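Local coordinates for dioxygenase (Pseudomonas brassicacearum, PDB 5V2D), which probably cleaves the central double bond of lignostilbenes with dioxygen, using a non-haem iron held by four histidines, as in related carotenoid cleavage oxygenases, at residues S57-F62 against H91-K96; L468-S473 against A482-P487. One frame throughout, in Å; residues are numbered along the deposited sequence.

Contact 1 (S57-F62 against H91-K96)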
# COMPACT_ATOMS: atom_id res chain seq x y z
N SER A 57 25.77 7.82 8.29
CA SER A 57 26.00 6.78 7.27
C SER A 57 24.71 6.47 6.48
O SER A 57 24.76 5.75 5.53
CB SER A 57 26.49 5.52 7.94
OG SER A 57 25.46 5.00 8.77
N ILE A 58 23.55 6.93 6.91
CA ILE A 58 22.31 6.66 6.14
C ILE A 58 22.36 7.42 4.82
O ILE A 58 22.55 8.66 4.82
CB ILE A 58 21.07 7.06 6.89
CG1 ILE A 58 20.93 6.19 8.16
CG2 ILE A 58 19.83 6.85 6.03
CD1 ILE A 58 19.84 6.63 9.10
N HIS A 59 22.26 6.70 3.74
CA HIS A 59 22.43 7.30 2.42
C HIS A 59 21.46 6.66 1.45
O HIS A 59 21.54 5.47 1.17
CB HIS A 59 23.89 7.11 1.90
CG HIS A 59 24.18 7.83 0.61
ND1 HIS A 59 24.98 7.29 -0.38
CD2 HIS A 59 23.70 8.98 0.10
CE1 HIS A 59 25.04 8.11 -1.40
NE2 HIS A 59 24.26 9.14 -1.15
N GLY A 60 20.55 7.47 0.96
CA GLY A 60 19.54 7.03 -0.07
C GLY A 60 18.28 7.86 0.06
O GLY A 60 18.30 8.93 0.66
N THR A 61 17.22 7.36 -0.53
CA THR A 61 15.97 8.15 -0.62
C THR A 61 14.79 7.28 -0.15
O THR A 61 14.65 6.14 -0.56
CB THR A 61 15.75 8.65 -2.06
OG1 THR A 61 16.86 9.41 -2.49
CG2 THR A 61 14.50 9.50 -2.13
N PHE A 62 13.99 7.88 0.71
CA PHE A 62 12.73 7.28 1.15
C PHE A 62 11.65 7.89 0.25
O PHE A 62 11.37 9.11 0.35
CB PHE A 62 12.46 7.66 2.60
CG PHE A 62 11.13 7.22 3.14
CD1 PHE A 62 10.40 6.18 2.60
CD2 PHE A 62 10.59 7.85 4.22
CE1 PHE A 62 9.20 5.76 3.13
CE2 PHE A 62 9.38 7.44 4.76
CZ PHE A 62 8.69 6.39 4.24
N HIS A 91 15.52 12.69 0.69
CA HIS A 91 16.83 12.23 0.34
C HIS A 91 17.82 12.46 1.53
O HIS A 91 17.99 13.61 1.97
CB HIS A 91 17.33 12.99 -0.87
CG HIS A 91 18.72 12.58 -1.28
ND1 HIS A 91 19.02 11.30 -1.71
CD2 HIS A 91 19.88 13.28 -1.29
CE1 HIS A 91 20.32 11.23 -1.97
NE2 HIS A 91 20.87 12.41 -1.72
N PHE A 92 18.44 11.38 1.98
CA PHE A 92 19.33 11.35 3.13
C PHE A 92 20.78 11.31 2.58
O PHE A 92 21.15 10.42 1.81
CB PHE A 92 19.15 10.09 3.98
CG PHE A 92 17.87 10.03 4.74
CD1 PHE A 92 17.88 10.09 6.14
CD2 PHE A 92 16.67 9.85 4.14
CE1 PHE A 92 16.72 10.03 6.86
CE2 PHE A 92 15.49 9.81 4.88
CZ PHE A 92 15.52 9.91 6.24
N ALA A 93 21.59 12.28 2.98
CA ALA A 93 23.02 12.17 2.63
C ALA A 93 23.84 12.83 3.69
O ALA A 93 23.64 13.99 4.02
CB ALA A 93 23.35 12.80 1.28
N ASN A 94 24.77 12.08 4.24
CA ASN A 94 25.71 12.66 5.23
C ASN A 94 25.10 13.46 6.39
O ASN A 94 25.58 14.54 6.67
CB ASN A 94 26.63 13.64 4.48
CG ASN A 94 27.83 13.03 4.25
OD1 ASN A 94 28.73 13.00 5.15
ND2 ASN A 94 27.92 12.42 3.09
N GLY A 95 24.00 13.01 6.97
CA GLY A 95 23.39 13.72 8.06
C GLY A 95 22.42 14.83 7.72
O GLY A 95 21.91 15.48 8.62
N LYS A 96 22.17 15.04 6.42
CA LYS A 96 21.24 16.07 5.95
C LYS A 96 20.10 15.41 5.17
O LYS A 96 20.28 14.40 4.53
CB LYS A 96 21.94 17.04 5.07
CG LYS A 96 23.00 17.84 5.85
CD LYS A 96 23.66 18.90 4.96
CE LYS A 96 24.02 20.21 5.72
NZ LYS A 96 22.91 21.23 6.05
O HOH W 1 22.53 10.67 6.91
O HOH W 2 25.25 9.46 4.01
O HOH W 3 23.49 11.89 -2.21

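Contact 2 (L468-S473 against A482-P487)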
# COMPACT_ATOMS: atom_id res chain seq x y z
N LEU A 468 9.43 13.27 10.14
CA LEU A 468 9.87 11.98 9.73
C LEU A 468 10.80 11.44 10.88
O LEU A 468 11.87 12.06 11.17
CB LEU A 468 10.66 12.10 8.47
CG LEU A 468 11.03 10.82 7.75
CD1 LEU A 468 9.79 10.06 7.33
CD2 LEU A 468 11.93 11.17 6.55
N VAL A 469 10.36 10.39 11.57
CA VAL A 469 11.14 9.89 12.72
C VAL A 469 12.05 8.73 12.33
O VAL A 469 11.71 7.93 11.44
CB VAL A 469 10.26 9.48 13.90
CG1 VAL A 469 9.58 10.74 14.42
CG2 VAL A 469 9.29 8.36 13.60
N VAL A 470 13.21 8.67 12.98
CA VAL A 470 14.15 7.62 12.77
C VAL A 470 14.44 6.90 14.10
O VAL A 470 14.91 7.53 15.04
CB VAL A 470 15.47 8.19 12.22
CG1 VAL A 470 16.44 7.02 11.94
CG2 VAL A 470 15.26 9.06 10.96
N LEU A 471 14.13 5.62 14.17
CA LEU A 471 14.33 4.79 15.39
C LEU A 471 15.37 3.75 15.09
O LEU A 471 15.64 3.38 13.92
CB LEU A 471 13.05 4.09 15.84
CG LEU A 471 12.03 4.99 16.52
CD1 LEU A 471 11.35 5.99 15.53
CD2 LEU A 471 10.99 4.12 17.20
N ASP A 472 16.02 3.30 16.18
CA ASP A 472 17.05 2.27 16.06
C ASP A 472 16.37 0.99 16.38
O ASP A 472 15.75 0.90 17.47
CB ASP A 472 18.20 2.55 17.10
CG ASP A 472 19.42 1.68 16.83
OD1 ASP A 472 19.31 0.44 16.69
OD2 ASP A 472 20.52 2.25 16.66
N SER A 473 16.49 -0.03 15.52
CA SER A 473 15.78 -1.31 15.70
C SER A 473 16.22 -2.06 16.98
O SER A 473 15.44 -2.85 17.50
CB SER A 473 16.01 -2.30 14.57
OG SER A 473 17.37 -2.65 14.39
N ALA A 482 16.37 10.43 15.97
CA ALA A 482 16.30 11.69 15.21
C ALA A 482 14.88 11.95 14.79
O ALA A 482 14.14 11.03 14.45
CB ALA A 482 17.19 11.64 13.99
N ARG A 483 14.46 13.19 14.90
CA ARG A 483 13.17 13.67 14.39
C ARG A 483 13.41 14.73 13.36
O ARG A 483 13.99 15.78 13.65
CB ARG A 483 12.30 14.26 15.50
CG ARG A 483 12.00 13.29 16.66
CD ARG A 483 11.19 14.02 17.67
NE ARG A 483 10.76 13.25 18.81
CZ ARG A 483 9.50 12.86 19.02
NH1 ARG A 483 8.50 13.11 18.21
NH2 ARG A 483 9.23 12.17 20.07
N ILE A 484 12.99 14.44 12.13
CA ILE A 484 13.18 15.36 11.01
C ILE A 484 11.91 16.19 10.83
O ILE A 484 10.85 15.64 10.48
CB ILE A 484 13.55 14.57 9.75
CG1 ILE A 484 14.82 13.75 10.01
CG2 ILE A 484 13.70 15.47 8.58
CD1 ILE A 484 14.83 12.55 9.04
N ARG A 485 11.99 17.50 11.12
CA ARG A 485 10.78 18.31 11.16
C ARG A 485 10.44 18.72 9.71
O ARG A 485 11.33 19.01 8.94
CB ARG A 485 10.97 19.56 11.99
CG ARG A 485 11.11 19.31 13.48
CD ARG A 485 11.01 20.67 14.23
NE ARG A 485 11.47 20.46 15.60
CZ ARG A 485 12.70 20.61 16.06
NH1 ARG A 485 13.67 21.08 15.29
NH2 ARG A 485 12.94 20.37 17.34
N ILE A 486 9.18 18.64 9.37
CA ILE A 486 8.67 19.01 8.03
C ILE A 486 7.86 20.26 8.27
O ILE A 486 7.02 20.30 9.16
CB ILE A 486 7.83 17.88 7.46
CG1 ILE A 486 8.71 16.63 7.34
CG2 ILE A 486 7.41 18.22 6.03
CD1 ILE A 486 7.95 15.39 7.43
N PRO A 487 8.07 21.31 7.46
CA PRO A 487 7.43 22.57 7.72
C PRO A 487 5.97 22.69 7.27
O PRO A 487 5.37 23.78 7.37
CB PRO A 487 8.29 23.52 6.92
CG PRO A 487 8.86 22.71 5.84
CD PRO A 487 9.13 21.41 6.46

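Contact 1 (S57-F62 against H91-K96)
G60 and F92 exchange two backbone hydrogen bonds. F92 N gives to G60 O at 2.8 Å, close to straight, and G60 N gives to F92 O at 3.1 Å. They form an antiparallel hydrogen-bonded pair in a sheet of the seven-bladed beta-propeller known for carotenoid cleavage oxygenases. In this sheet the strand starting near G60 lies between strand 85-93 and the C-terminal strand 496-500. The backbone of G60, at phi 152°, would press a CB against the carbonyl O of H59, which suits a glycine.

The next pair, T61 with H91, is non-hydrogen-bonded, and here the side chains make the link. T61 OG1 and H91 ND1 share a hydrogen bond of 3.0 Å; either may be the donor. The hydroxyl sits at the edge of the imidazole, in its plane. With CG anti to the backbone N (chi1 179°) the H91 ring lies by T61, and chi2 of 63° turns ND1 to the hydroxyl. H91 NE2 is hydrogen-bonded to a water at 2.7 Å. The same water is hydrogen-bonded to H59 NE2 and bridges the two imidazoles, in the plane of each. F92 O also accepts a CH contact from H59 CA.

Past the paired residues, A93 to K96 form a type I' turn into strand 96-103. Two waters tie this turn to I58. Both donate to I58 O; one accepts from N94 N and the other from G95 N.

On the other face of the sheet from T61 and H91, the F92 ring is buried. The I58 and F92 side chains lie side by side and point the same way. W498 and I441 also touch I58, and V97 touches F92. The branch of I58 that meets the ring is CG2, 3.8 Å from F92 CD1.

Contact 2 (L468-S473 against A482-P487)
L468 and I484 grip each other through two backbone hydrogen bonds of 2.8 Å, from L468 N to I484 O and from I484 N to L468 O. They belong to a beta hairpin of strands 465-472 and 482-486, part of an antiparallel propeller sheet. Two residues on, V470 N gives to A482 O at 2.9 Å. The return bond from A482 N to V470 O is weak, at 3.4 Å.

L468, V470, A482 and I484 point to one face of the sheet, and all are buried. L468 CB and I484 CB are 4.0 Å apart, with the two side chains side by side. I484 has CG1 anti to its carbonyl carbon (chi1 -58°). From there CD1 reaches diagonally to V470 CG2, also at 4.0 Å. V470 in turn lies beside A482. I50 and L48 touch I484, extending this apolar layer. I486 adds its CD1 tip, which reaches back to L468.

V469 and R483 are a non-hydrogen-bonded pair on the opposite face. The R483 chain is extended from CG to NE and carries the guanidinium past the valine. Its NH1 makes a salt bridge with E467, and L458 also touches the arginine. The contact with V469 itself is made by the aliphatic stem: R483 CG lies 4.2 Å from V469 CG1.

Overall arrangement
Contacts 1 and 2 belong to two different sheets that pack face to face, their centres about 12 Å apart. The interface is apolar. L468 of contact 2 meets both phenylalanines of contact 1: its CD1 is 3.7 Å from F62 CE2, and its CD2 is 3.8 Å from F92 CZ. I484 CD1 adds a further touch at 3.8 Å from F92 CE1. The T61 and H91 side chains lie on the other face of their sheet. The iron, bound by H188, H239, H304 and H495, is about 14 Å from the side chain of F62. H495 directly precedes strand 496-500, whose A499 makes a backbone hydrogen bond with T61; H59 bonds to G501 just beyond it.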